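Local structure of putative Outer membrane protein (Helicobacter pylori, 6GW5) at residues L5-E10 / S370-N375; E13-Y18 / N360-L365; T85-N90 / P103-I108. The protein is the outer-membrane adhesin SabA, whose adhesin domain, the part described here, probably attaches the bacterium to Lewis-type host glycans. All blocks are in the same frame, centred on the assembly; numbering follows the deposited sequence.

Interaction 1: residues L5-E10 / S370-N375; sequences LKNLNE and SKLPYN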
ATOM      1  N   LEU A   5      11.743 -45.651  20.597  1.00109.34           N
ATOM      2  CA  LEU A   5      12.453 -44.555  19.959  1.00 99.90           C
ATOM      3  C   LEU A   5      11.481 -43.512  19.395  1.00101.45           C
ATOM      4  O   LEU A   5      11.672 -42.313  19.612  1.00106.87           O
ATOM      5  CB  LEU A   5      13.381 -45.124  18.886  1.00 95.29           C
ATOM      6  CG  LEU A   5      14.378 -44.201  18.216  1.00100.43           C
ATOM      7  CD1 LEU A   5      15.808 -44.739  18.293  1.00 95.99           C
ATOM      8  CD2 LEU A   5      13.991 -43.821  16.790  1.00101.09           C
ATOM      9  N   LYS A   6      10.420 -43.964  18.727  1.00 99.01           N
ATOM     10  CA  LYS A   6       9.423 -43.040  18.177  1.00100.70           C
ATOM     11  C   LYS A   6       8.769 -42.174  19.233  1.00 93.59           C
ATOM     12  O   LYS A   6       8.612 -40.987  19.019  1.00 97.05           O
ATOM     13  CB  LYS A   6       8.321 -43.765  17.387  1.00105.79           C
ATOM     14  CG  LYS A   6       8.798 -44.283  16.039  1.00115.08           C
ATOM     15  CD  LYS A   6       7.861 -43.896  14.876  1.00111.17           C
ATOM     16  CE  LYS A   6       8.622 -43.654  13.548  1.00111.28           C
ATOM     17  NZ  LYS A   6       8.055 -44.353  12.350  1.00110.16           N
ATOM     18  N   ASN A   7       8.409 -42.762  20.367  1.00 85.41           N
ATOM     19  CA  ASN A   7       7.812 -42.002  21.460  1.00 85.10           C
ATOM     20  C   ASN A   7       8.768 -40.932  21.980  1.00 87.14           C
ATOM     21  O   ASN A   7       8.393 -39.781  22.195  1.00102.54           O
ATOM     22  CB  ASN A   7       7.439 -42.924  22.608  1.00 84.67           C
ATOM     23  CG  ASN A   7       6.651 -42.205  23.684  1.00 83.60           C
ATOM     24  OD1 ASN A   7       5.633 -41.579  23.406  1.00 74.63           O
ATOM     25  ND2 ASN A   7       7.143 -42.252  24.911  1.00 79.79           N
ATOM     26  N   LEU A   8      10.023 -41.323  22.135  1.00 74.70           N
ATOM     27  CA  LEU A   8      11.055 -40.430  22.617  1.00 75.14           C
ATOM     28  C   LEU A   8      11.296 -39.263  21.646  1.00 78.18           C
ATOM     29  O   LEU A   8      11.552 -38.125  22.065  1.00 82.42           O
ATOM     30  CB  LEU A   8      12.359 -41.225  22.807  1.00 76.04           C
ATOM     31  CG  LEU A   8      13.396 -40.694  23.794  1.00 76.66           C
ATOM     32  CD1 LEU A   8      12.891 -40.877  25.215  1.00 79.14           C
ATOM     33  CD2 LEU A   8      14.739 -41.396  23.631  1.00 79.95           C
ATOM     34  N   ASN A   9      11.293 -39.589  20.360  1.00 75.83           N
ATOM     35  CA  ASN A   9      11.617 -38.644  19.309  1.00 75.66           C
ATOM     36  C   ASN A   9      10.560 -37.571  19.199  1.00 75.06           C
ATOM     37  O   ASN A   9      10.876 -36.435  18.887  1.00 68.22           O
ATOM     38  CB  ASN A   9      11.768 -39.374  17.972  1.00 76.85           C
ATOM     39  CG  ASN A   9      11.964 -38.428  16.795  1.00 80.10           C
ATOM     40  OD1 ASN A   9      13.030 -37.827  16.622  1.00 88.46           O
ATOM     41  ND2 ASN A   9      10.934 -38.286  15.990  1.00 75.11           N
ATOM     42  N   GLU A  10       9.310 -37.915  19.459  1.00 76.22           N
ATOM     43  CA  GLU A  10       8.273 -36.905  19.326  1.00 85.32           C
ATOM     44  C   GLU A  10       8.093 -36.134  20.642  1.00 80.17           C
ATOM     45  O   GLU A  10       7.656 -34.984  20.617  1.00 76.20           O
ATOM     46  CB  GLU A  10       6.961 -37.389  18.668  1.00 93.92           C
ATOM     47  CG  GLU A  10       6.434 -38.801  18.961  1.00103.15           C
ATOM     48  CD  GLU A  10       5.669 -38.877  20.270  1.00115.02           C
ATOM     49  OE1 GLU A  10       4.584 -39.516  20.311  1.00121.16           O
ATOM     50  OE2 GLU A  10       6.108 -38.266  21.260  1.00119.56           O
ATOM     51  N   SER A 370      12.206 -37.698  31.881  1.00 68.55           N
ATOM     52  CA  SER A 370      13.199 -38.149  32.855  1.00 73.64           C
ATOM     53  C   SER A 370      12.881 -39.541  33.378  1.00 80.29           C
ATOM     54  O   SER A 370      13.788 -40.346  33.585  1.00 80.46           O
ATOM     55  CB  SER A 370      13.315 -37.163  34.028  1.00 72.17           C
ATOM     56  OG  SER A 370      13.990 -35.978  33.605  1.00 77.12           O
ATOM     57  N   LYS A 371      11.587 -39.831  33.535  1.00 86.20           N
ATOM     58  CA  LYS A 371      11.105 -41.125  34.042  1.00 88.82           C
ATOM     59  C   LYS A 371      11.103 -42.274  33.012  1.00 90.86           C
ATOM     60  O   LYS A 371      10.557 -43.343  33.285  1.00107.64           O
ATOM     61  CB  LYS A 371       9.685 -40.974  34.603  1.00 89.26           C
ATOM     62  CG  LYS A 371       9.552 -40.095  35.834  1.00 96.24           C
ATOM     63  CD  LYS A 371       8.049 -39.956  36.168  1.00102.05           C
ATOM     64  CE  LYS A 371       7.684 -39.154  37.423  1.00101.49           C
ATOM     65  NZ  LYS A 371       7.233 -37.740  37.153  1.00107.68           N
ATOM     66  N   LEU A 372      11.710 -42.072  31.846  1.00 90.29           N
ATOM     67  CA  LEU A 372      11.832 -43.120  30.846  1.00 85.02           C
ATOM     68  C   LEU A 372      13.214 -43.720  30.971  1.00 91.57           C
ATOM     69  O   LEU A 372      14.203 -42.982  30.892  1.00 89.12           O
ATOM     70  CB  LEU A 372      11.588 -42.518  29.479  1.00 79.76           C
ATOM     71  CG  LEU A 372      10.102 -42.073  29.356  1.00 77.84           C
ATOM     72  CD1 LEU A 372       9.709 -41.339  28.065  1.00 76.52           C
ATOM     73  CD2 LEU A 372       9.141 -43.232  29.624  1.00 79.79           C
ATOM     74  N   PRO A 373      13.288 -45.047  31.223  1.00 94.53           N
ATOM     75  CA  PRO A 373      14.617 -45.657  31.392  1.00 96.58           C
ATOM     76  C   PRO A 373      15.506 -45.522  30.150  1.00 92.82           C
ATOM     77  O   PRO A 373      16.707 -45.304  30.269  1.00 93.76           O
ATOM     78  CB  PRO A 373      14.322 -47.134  31.708  1.00 98.74           C
ATOM     79  CG  PRO A 373      12.864 -47.354  31.469  1.00 96.17           C
ATOM     80  CD  PRO A 373      12.187 -46.033  31.244  1.00 90.99           C
ATOM     81  N   TYR A 374      14.899 -45.599  28.975  1.00 84.32           N
ATOM     82  CA  TYR A 374      15.656 -45.499  27.733  1.00 90.77           C
ATOM     83  C   TYR A 374      16.043 -44.040  27.415  1.00 96.31           C
ATOM     84  O   TYR A 374      16.830 -43.764  26.491  1.00 95.21           O
ATOM     85  CB  TYR A 374      14.899 -46.160  26.576  1.00 87.27           C
ATOM     86  CG  TYR A 374      13.407 -45.907  26.548  1.00 94.90           C
ATOM     87  CD1 TYR A 374      12.521 -46.624  27.364  1.00 95.80           C
ATOM     88  CD2 TYR A 374      12.867 -44.959  25.677  1.00 96.80           C
ATOM     89  CE1 TYR A 374      11.147 -46.372  27.327  1.00 94.59           C
ATOM     90  CE2 TYR A 374      11.489 -44.704  25.629  1.00 89.80           C
ATOM     91  CZ  TYR A 374      10.636 -45.424  26.445  1.00 92.99           C
ATOM     92  OH  TYR A 374       9.292 -45.177  26.384  1.00 79.26           O
ATOM     93  N   ASN A 375      15.491 -43.093  28.165  1.00 94.46           N
ATOM     94  CA  ASN A 375      15.854 -41.715  27.938  1.00 89.30           C
ATOM     95  C   ASN A 375      17.343 -41.538  28.105  1.00 89.50           C
ATOM     96  O   ASN A 375      17.885 -41.837  29.167  1.00 79.06           O
ATOM     97  CB  ASN A 375      15.142 -40.787  28.899  1.00 84.80           C
ATOM     98  CG  ASN A 375      15.604 -39.364  28.772  1.00 70.05           C
ATOM     99  OD1 ASN A 375      15.848 -38.870  27.664  1.00 68.25           O
ATOM    100  ND2 ASN A 375      15.791 -38.712  29.902  1.00 64.39           N
TER
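N375 presents its CA to the side chain of L8, and its backbone N donates a hydrogen bond of 3.0 Å to L372 O, closing a type I beta turn from L372 to N375. Its side chain is held as well: OD1 accepts a hydrogen bond from the hydroxyl of Y12, one turn further along the helix that carries L8, and ND2 donates to V377 O. The turn is thereby tied to the helix it rests on. Across the 5-10/370-375 contact itself the touching is mainly apolar. L8, the one buried residue here, reaches out with a single branch, CD1, which comes within 4.1 Å of Y374 CE2 at an oblique angle to the ring and within 4.3 Å of L372 CD1. Y374 has CG tucked between its backbone N and carbonyl carbon (chi1 41°), which folds the ring back over the turn; L372 CB sits 4.3 Å above the ring plane, over its centre. The N7 side chain crosses that of Y374 at about a right angle, the amide plane 59° from the ring, with ND2 3.9 Å from Y374 OH, too far for a bond. M416 packs on L8 from another loop. The arrangement is that of a beta turn, following the C-terminal end of helix 348-370, laid against the opening turns of helix 3-32, a predicted coiled-coil segment.

Interaction 2: residues E13-Y18 / N360-L365; sequences EQLSQY and NNAKNL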
ATOM      1  N   GLU A  13      10.890 -33.696  20.238  1.00 60.11           N
ATOM      2  CA  GLU A  13      10.590 -32.649  19.283  1.00 63.15           C
ATOM      3  C   GLU A  13       9.591 -31.666  19.888  1.00 54.00           C
ATOM      4  O   GLU A  13       9.624 -30.485  19.623  1.00 48.49           O
ATOM      5  CB  GLU A  13      10.120 -33.240  17.954  1.00 72.12           C
ATOM      6  CG  GLU A  13      10.397 -32.319  16.782  1.00 85.55           C
ATOM      7  CD  GLU A  13       9.564 -32.574  15.526  1.00102.00           C
ATOM      8  OE1 GLU A  13      10.211 -32.517  14.465  1.00100.72           O
ATOM      9  OE2 GLU A  13       8.310 -32.811  15.553  1.00105.80           O
ATOM     10  N   GLN A  14       8.754 -32.164  20.768  1.00 51.10           N
ATOM     11  CA  GLN A  14       7.760 -31.332  21.400  1.00 56.80           C
ATOM     12  C   GLN A  14       8.341 -30.435  22.494  1.00 53.64           C
ATOM     13  O   GLN A  14       7.924 -29.298  22.659  1.00 53.22           O
ATOM     14  CB  GLN A  14       6.637 -32.183  21.990  1.00 57.06           C
ATOM     15  CG  GLN A  14       5.272 -31.778  21.499  1.00 66.48           C
ATOM     16  CD  GLN A  14       4.625 -30.761  22.361  1.00 67.32           C
ATOM     17  OE1 GLN A  14       4.449 -31.026  23.526  1.00 81.66           O
ATOM     18  NE2 GLN A  14       4.266 -29.614  21.820  1.00 66.40           N
ATOM     19  N   LEU A  15       9.269 -30.969  23.267  1.00 51.61           N
ATOM     20  CA  LEU A  15       9.917 -30.182  24.295  1.00 50.77           C
ATOM     21  C   LEU A  15      10.720 -29.049  23.637  1.00 48.22           C
ATOM     22  O   LEU A  15      10.721 -27.902  24.080  1.00 47.42           O
ATOM     23  CB  LEU A  15      10.815 -31.070  25.150  1.00 49.56           C
ATOM     24  CG  LEU A  15      11.710 -30.346  26.162  1.00 50.15           C
ATOM     25  CD1 LEU A  15      10.902 -29.578  27.186  1.00 49.21           C
ATOM     26  CD2 LEU A  15      12.619 -31.339  26.872  1.00 53.83           C
ATOM     27  N   SER A  16      11.419 -29.413  22.580  1.00 45.40           N
ATOM     28  CA  SER A  16      12.210 -28.496  21.804  1.00 41.57           C
ATOM     29  C   SER A  16      11.354 -27.391  21.266  1.00 42.12           C
ATOM     30  O   SER A  16      11.764 -26.244  21.261  1.00 37.05           O
ATOM     31  CB  SER A  16      12.862 -29.231  20.653  1.00 41.41           C
ATOM     32  OG  SER A  16      13.639 -28.340  19.896  1.00 45.81           O
ATOM     33  N   GLN A  17      10.161 -27.742  20.818  1.00 45.10           N
ATOM     34  CA  GLN A  17       9.282 -26.718  20.345  1.00 46.52           C
ATOM     35  C   GLN A  17       8.838 -25.839  21.510  1.00 38.82           C
ATOM     36  O   GLN A  17       8.857 -24.636  21.371  1.00 37.00           O
ATOM     37  CB  GLN A  17       8.203 -27.211  19.350  1.00 45.21           C
ATOM     38  CG  GLN A  17       6.737 -26.976  19.709  1.00 51.41           C
ATOM     39  CD  GLN A  17       6.282 -25.522  19.900  1.00 46.16           C
ATOM     40  OE1 GLN A  17       5.682 -25.254  20.925  1.00 48.57           O
ATOM     41  NE2 GLN A  17       6.546 -24.607  18.963  1.00 44.15           N
ATOM     42  N   TYR A  18       8.506 -26.404  22.664  1.00 41.77           N
ATOM     43  CA  TYR A  18       8.084 -25.543  23.800  1.00 39.56           C
ATOM     44  C   TYR A  18       9.188 -24.534  24.147  1.00 36.18           C
ATOM     45  O   TYR A  18       8.909 -23.391  24.526  1.00 32.89           O
ATOM     46  CB  TYR A  18       7.727 -26.347  25.056  1.00 39.14           C
ATOM     47  CG  TYR A  18       6.447 -27.181  25.035  1.00 44.62           C
ATOM     48  CD1 TYR A  18       5.253 -26.697  24.472  1.00 46.52           C
ATOM     49  CD2 TYR A  18       6.410 -28.436  25.673  1.00 44.71           C
ATOM     50  CE1 TYR A  18       4.091 -27.459  24.487  1.00 45.23           C
ATOM     51  CE2 TYR A  18       5.251 -29.187  25.720  1.00 43.82           C
ATOM     52  CZ  TYR A  18       4.100 -28.703  25.121  1.00 46.49           C
ATOM     53  OH  TYR A  18       2.954 -29.476  25.140  1.00 48.29           O
ATOM     54  N   ASN A 360       4.954 -24.528  32.012  1.00 41.44           N
ATOM     55  CA  ASN A 360       4.386 -25.645  32.746  1.00 40.78           C
ATOM     56  C   ASN A 360       4.350 -26.911  31.912  1.00 41.84           C
ATOM     57  O   ASN A 360       4.855 -27.948  32.338  1.00 43.44           O
ATOM     58  CB  ASN A 360       3.057 -25.268  33.324  1.00 42.96           C
ATOM     59  CG  ASN A 360       3.220 -24.503  34.621  1.00 45.17           C
ATOM     60  OD1 ASN A 360       3.724 -25.012  35.624  1.00 59.35           O
ATOM     61  ND2 ASN A 360       2.846 -23.278  34.601  1.00 51.07           N
ATOM     62  N   ASN A 361       3.913 -26.782  30.665  1.00 42.06           N
ATOM     63  CA  ASN A 361       3.957 -27.909  29.737  1.00 44.18           C
ATOM     64  C   ASN A 361       5.342 -28.437  29.560  1.00 42.76           C
ATOM     65  O   ASN A 361       5.541 -29.637  29.553  1.00 41.93           O
ATOM     66  CB  ASN A 361       3.336 -27.584  28.364  1.00 43.02           C
ATOM     67  CG  ASN A 361       1.821 -27.426  28.434  1.00 41.37           C
ATOM     68  OD1 ASN A 361       1.128 -28.048  29.247  1.00 41.90           O
ATOM     69  ND2 ASN A 361       1.308 -26.580  27.605  1.00 43.53           N
ATOM     70  N   ALA A 362       6.297 -27.531  29.426  1.00 46.18           N
ATOM     71  CA  ALA A 362       7.673 -27.942  29.208  1.00 43.15           C
ATOM     72  C   ALA A 362       8.240 -28.629  30.436  1.00 45.26           C
ATOM     73  O   ALA A 362       8.955 -29.608  30.304  1.00 44.92           O
ATOM     74  CB  ALA A 362       8.519 -26.773  28.807  1.00 39.06           C
ATOM     75  N   LYS A 363       7.876 -28.139  31.617  1.00 47.47           N
ATOM     76  CA  LYS A 363       8.389 -28.660  32.891  1.00 52.91           C
ATOM     77  C   LYS A 363       7.850 -30.089  33.151  1.00 56.62           C
ATOM     78  O   LYS A 363       8.610 -30.993  33.461  1.00 55.18           O
ATOM     79  CB  LYS A 363       7.970 -27.683  33.987  1.00 55.31           C
ATOM     80  CG  LYS A 363       8.319 -27.942  35.471  1.00 58.97           C
ATOM     81  CD  LYS A 363       7.565 -26.935  36.360  1.00 60.64           C
ATOM     82  CE  LYS A 363       8.262 -26.385  37.608  1.00 63.45           C
ATOM     83  NZ  LYS A 363       8.290 -27.353  38.741  1.00 65.96           N
ATOM     84  N   ASN A 364       6.550 -30.284  32.924  1.00 59.13           N
ATOM     85  CA  ASN A 364       5.890 -31.578  33.058  1.00 51.18           C
ATOM     86  C   ASN A 364       6.363 -32.570  32.031  1.00 50.38           C
ATOM     87  O   ASN A 364       6.629 -33.720  32.352  1.00 60.04           O
ATOM     88  CB  ASN A 364       4.376 -31.445  32.933  1.00 52.61           C
ATOM     89  CG  ASN A 364       3.767 -30.654  34.073  1.00 56.10           C
ATOM     90  OD1 ASN A 364       4.247 -30.697  35.214  1.00 61.81           O
ATOM     91  ND2 ASN A 364       2.695 -29.912  33.772  1.00 56.17           N
ATOM     92  N   LEU A 365       6.521 -32.117  30.806  1.00 49.36           N
ATOM     93  CA  LEU A 365       7.044 -32.974  29.751  1.00 54.89           C
ATOM     94  C   LEU A 365       8.501 -33.424  30.045  1.00 55.94           C
ATOM     95  O   LEU A 365       8.847 -34.594  29.867  1.00 54.27           O
ATOM     96  CB  LEU A 365       6.953 -32.267  28.383  1.00 51.75           C
ATOM     97  CG  LEU A 365       7.421 -33.063  27.166  1.00 49.23           C
ATOM     98  CD1 LEU A 365       6.756 -34.423  27.144  1.00 52.58           C
ATOM     99  CD2 LEU A 365       7.104 -32.312  25.898  1.00 46.31           C
TER
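Y18 lays one face of its ring against N361, and this CH-pi contact joins residues 13-18 to 360-365. N361 CB stands 3.8 Å from the ring centroid and 24° off the ring normal, displaced toward the rim so that CZ and CE2 take most of the contact. The asparagine amide plane is tilted 30° from the ring plane, closer to parallel than to perpendicular. With CG of Y18 beside its backbone N and anti to its carbonyl carbon, the ring reaches across the facing helix, over N361, with A362 and L365 beside it.

Most of the remaining contacts are between apolar atoms. L365 sends one branch, CD2, between Q14, L15 and Y18: it comes within 3.6 Å of Y18 CE2, obliquely to the ring, and within 4.0 Å of L15 CB, while the aliphatic start of Q14 also borders it. A362, at the level of L15, brings the backbones near each other, with A362 CB 3.9 Å from Y18 CB and 4.0 Å from L15 CD1.

The two helical segments run nearly antiparallel, at 148° between their directions, and their axes approach to 9.4 Å. Helix 403-415 packs alongside as a third member, placing L409 against L15 and S16 and L413 against S16, while I369 from further along helix 348-370 also meets L15.

Interaction 3: residues T85-N90 / P103-I108; sequences TFFVVN and PPFSTI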
ATOM      1  N   THR A  85      -9.094  12.065 -30.741  1.00 39.89           N
ATOM      2  CA  THR A  85      -8.972  10.740 -31.364  1.00 42.04           C
ATOM      3  C   THR A  85     -10.339  10.179 -31.766  1.00 40.32           C
ATOM      4  O   THR A  85     -10.479   8.981 -31.990  1.00 44.58           O
ATOM      5  CB  THR A  85      -8.300   9.720 -30.432  1.00 42.93           C
ATOM      6  OG1 THR A  85      -9.165   9.432 -29.312  1.00 42.05           O
ATOM      7  CG2 THR A  85      -6.974  10.224 -29.973  1.00 42.47           C
ATOM      8  N   PHE A  86     -11.344  11.034 -31.766  1.00 42.66           N
ATOM      9  CA  PHE A  86     -12.702  10.709 -32.182  1.00 47.24           C
ATOM     10  C   PHE A  86     -13.234  11.954 -32.898  1.00 46.45           C
ATOM     11  O   PHE A  86     -12.590  13.021 -32.850  1.00 47.76           O
ATOM     12  CB  PHE A  86     -13.588  10.331 -30.969  1.00 45.39           C
ATOM     13  CG  PHE A  86     -13.446  11.258 -29.786  1.00 43.57           C
ATOM     14  CD1 PHE A  86     -12.500  11.004 -28.824  1.00 44.60           C
ATOM     15  CD2 PHE A  86     -14.295  12.338 -29.605  1.00 46.24           C
ATOM     16  CE1 PHE A  86     -12.372  11.819 -27.715  1.00 50.96           C
ATOM     17  CE2 PHE A  86     -14.166  13.184 -28.510  1.00 51.97           C
ATOM     18  CZ  PHE A  86     -13.203  12.922 -27.557  1.00 53.82           C
ATOM     19  N   PHE A  87     -14.398  11.828 -33.534  1.00 47.30           N
ATOM     20  CA  PHE A  87     -14.972  12.918 -34.302  1.00 49.21           C
ATOM     21  C   PHE A  87     -16.214  13.409 -33.577  1.00 46.09           C
ATOM     22  O   PHE A  87     -17.137  12.647 -33.314  1.00 47.64           O
ATOM     23  CB  PHE A  87     -15.274  12.395 -35.698  1.00 53.01           C
ATOM     24  CG  PHE A  87     -15.792  13.420 -36.681  1.00 62.20           C
ATOM     25  CD1 PHE A  87     -14.934  14.310 -37.335  1.00 70.07           C
ATOM     26  CD2 PHE A  87     -17.138  13.469 -37.007  1.00 66.35           C
ATOM     27  CE1 PHE A  87     -15.443  15.239 -38.246  1.00 73.58           C
ATOM     28  CE2 PHE A  87     -17.643  14.399 -37.917  1.00 72.49           C
ATOM     29  CZ  PHE A  87     -16.792  15.282 -38.536  1.00 73.72           C
ATOM     30  N   VAL A  88     -16.226  14.682 -33.216  1.00 48.25           N
ATOM     31  CA  VAL A  88     -17.395  15.269 -32.530  1.00 54.54           C
ATOM     32  C   VAL A  88     -18.356  15.936 -33.501  1.00 55.71           C
ATOM     33  O   VAL A  88     -17.963  16.549 -34.508  1.00 59.37           O
ATOM     34  CB  VAL A  88     -16.925  16.267 -31.454  1.00 52.60           C
ATOM     35  CG1 VAL A  88     -18.073  16.926 -30.706  1.00 52.27           C
ATOM     36  CG2 VAL A  88     -16.053  15.522 -30.475  1.00 52.82           C
ATOM     37  N   VAL A  89     -19.631  15.809 -33.196  1.00 63.05           N
ATOM     38  CA  VAL A  89     -20.670  16.259 -34.115  1.00 73.00           C
ATOM     39  C   VAL A  89     -21.719  17.041 -33.386  1.00 80.42           C
ATOM     40  O   VAL A  89     -22.089  16.705 -32.277  1.00 79.23           O
ATOM     41  CB  VAL A  89     -21.320  15.069 -34.839  1.00 72.58           C
ATOM     42  CG1 VAL A  89     -20.229  14.244 -35.484  1.00 70.01           C
ATOM     43  CG2 VAL A  89     -22.139  14.195 -33.904  1.00 77.61           C
ATOM     44  N   ASN A  90     -22.174  18.126 -33.983  1.00 96.28           N
ATOM     45  CA  ASN A  90     -23.373  18.769 -33.473  1.00103.53           C
ATOM     46  C   ASN A  90     -24.538  17.947 -33.963  1.00102.03           C
ATOM     47  O   ASN A  90     -24.700  17.826 -35.141  1.00108.24           O
ATOM     48  CB  ASN A  90     -23.490  20.199 -33.955  1.00103.64           C
ATOM     49  CG  ASN A  90     -24.356  21.023 -33.030  1.00 99.57           C
ATOM     50  OD1 ASN A  90     -23.857  21.560 -32.036  1.00 88.97           O
ATOM     51  ND2 ASN A  90     -25.667  21.024 -33.279  1.00 95.47           N
ATOM     52  N   PRO A 103     -10.703  16.516 -35.372  1.00 49.18           N
ATOM     53  CA  PRO A 103      -9.905  16.146 -36.541  1.00 50.42           C
ATOM     54  C   PRO A 103     -10.713  16.204 -37.803  1.00 52.39           C
ATOM     55  O   PRO A 103     -11.929  16.213 -37.745  1.00 51.69           O
ATOM     56  CB  PRO A 103      -9.555  14.677 -36.269  1.00 48.25           C
ATOM     57  CG  PRO A 103     -10.641  14.187 -35.388  1.00 44.91           C
ATOM     58  CD  PRO A 103     -10.925  15.358 -34.485  1.00 47.38           C
ATOM     59  N   PRO A 104     -10.037  16.173 -38.947  1.00 57.54           N
ATOM     60  CA  PRO A 104     -10.770  16.074 -40.208  1.00 57.18           C
ATOM     61  C   PRO A 104     -11.555  14.768 -40.323  1.00 54.61           C
ATOM     62  O   PRO A 104     -11.148  13.756 -39.814  1.00 46.24           O
ATOM     63  CB  PRO A 104      -9.663  16.149 -41.267  1.00 57.24           C
ATOM     64  CG  PRO A 104      -8.384  15.810 -40.566  1.00 57.28           C
ATOM     65  CD  PRO A 104      -8.578  16.246 -39.148  1.00 57.45           C
ATOM     66  N   PHE A 105     -12.662  14.793 -41.034  1.00 58.61           N
ATOM     67  CA  PHE A 105     -13.517  13.611 -41.130  1.00 58.75           C
ATOM     68  C   PHE A 105     -12.859  12.422 -41.861  1.00 51.82           C
ATOM     69  O   PHE A 105     -13.251  11.259 -41.661  1.00 47.26           O
ATOM     70  CB  PHE A 105     -14.847  13.998 -41.793  1.00 64.04           C
ATOM     71  CG  PHE A 105     -15.822  12.854 -41.897  1.00 70.56           C
ATOM     72  CD1 PHE A 105     -16.453  12.359 -40.760  1.00 67.26           C
ATOM     73  CD2 PHE A 105     -16.079  12.241 -43.129  1.00 71.97           C
ATOM     74  CE1 PHE A 105     -17.321  11.270 -40.852  1.00 69.63           C
ATOM     75  CE2 PHE A 105     -16.947  11.157 -43.224  1.00 71.15           C
ATOM     76  CZ  PHE A 105     -17.572  10.673 -42.086  1.00 71.54           C
ATOM     77  N   SER A 106     -11.867  12.722 -42.699  1.00 48.23           N
ATOM     78  CA  SER A 106     -11.036  11.707 -43.381  1.00 47.84           C
ATOM     79  C   SER A 106     -10.431  10.701 -42.415  1.00 48.95           C
ATOM     80  O   SER A 106     -10.344   9.500 -42.688  1.00 45.35           O
ATOM     81  CB  SER A 106      -9.915  12.394 -44.161  1.00 49.85           C
ATOM     82  OG  SER A 106      -9.266  13.348 -43.362  1.00 47.31           O
ATOM     83  N   THR A 107     -10.014  11.228 -41.275  1.00 48.64           N
ATOM     84  CA  THR A 107      -9.721  10.439 -40.070  1.00 50.21           C
ATOM     85  C   THR A 107     -10.608   9.202 -39.873  1.00 47.61           C
ATOM     86  O   THR A 107     -10.102   8.085 -39.654  1.00 54.92           O
ATOM     87  CB  THR A 107      -9.784  11.370 -38.838  1.00 47.55           C
ATOM     88  OG1 THR A 107      -8.462  11.834 -38.517  1.00 41.18           O
ATOM     89  CG2 THR A 107     -10.315  10.729 -37.687  1.00 49.08           C
ATOM     90  N   ILE A 108     -11.914   9.414 -39.960  1.00 43.38           N
ATOM     91  CA  ILE A 108     -12.885   8.370 -39.744  1.00 42.25           C
ATOM     92  C   ILE A 108     -12.802   7.364 -40.877  1.00 46.13           C
ATOM     93  O   ILE A 108     -12.890   6.142 -40.633  1.00 50.10           O
ATOM     94  CB  ILE A 108     -14.311   8.946 -39.609  1.00 46.66           C
ATOM     95  CG1 ILE A 108     -14.397   9.895 -38.378  1.00 52.44           C
ATOM     96  CG2 ILE A 108     -15.377   7.840 -39.512  1.00 47.04           C
ATOM     97  CD1 ILE A 108     -14.418   9.203 -37.022  1.00 50.47           C
TER
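F87 drives its ring into the bend formed by P103, F105 and I108, and the firm packing of this contact gathers around it. With CG anti to the backbone N (chi1 -176°), the ring projects from the strand across the incoming chain. P103 O lies at its edge, in the ring plane, 3.6 Å from CD1. F105 turns an edge onto one face, making a T-shaped pair with centroids 5.1 Å apart and planes at 66°; its CD1 is the leading atom, above the plane and toward the rim. Nearer the backbone, I108 crosses the phenylalanine at about a right angle, its CD1 3.6 Å from F87 CB. The P103 ring in turn sets its CD 3.3 Å from F86 O. The looser side is at F105, itself exposed although its edge is engaged. F87 also bonds through its backbone to C118 and M120, pairing strand 87-89 in parallel with 119-121. With helix 106-111 lying between those strands in the chain and I108 packing on F87, this is a small beta-alpha-beta crossover, with the C112-C118 disulfide bridging the link between helix 106-111 and strand 119-121.

Overall arrangement
Interactions 1 and 2 share helix 3-32 and lie 13 Å apart between centres, following the same helix 348-370 from its body into the turn beyond its end. Interaction 2 is partly buried between antiparallel helices, whereas interaction 1 is a surface contact of a loop on a helix. Interaction 3 belongs to the opposite end of the elongated chain, about 87 Å from interaction 1 between centres, and joins a short strand to a proline-rich bend and helix. It too is partly buried, with F87 buried and F105 exposed. Its chemistry is different: a pair of phenylalanine rings and P103 there, leucine branches with single tyrosine rings in the helical end. Along the sequence it is nested within both other loops.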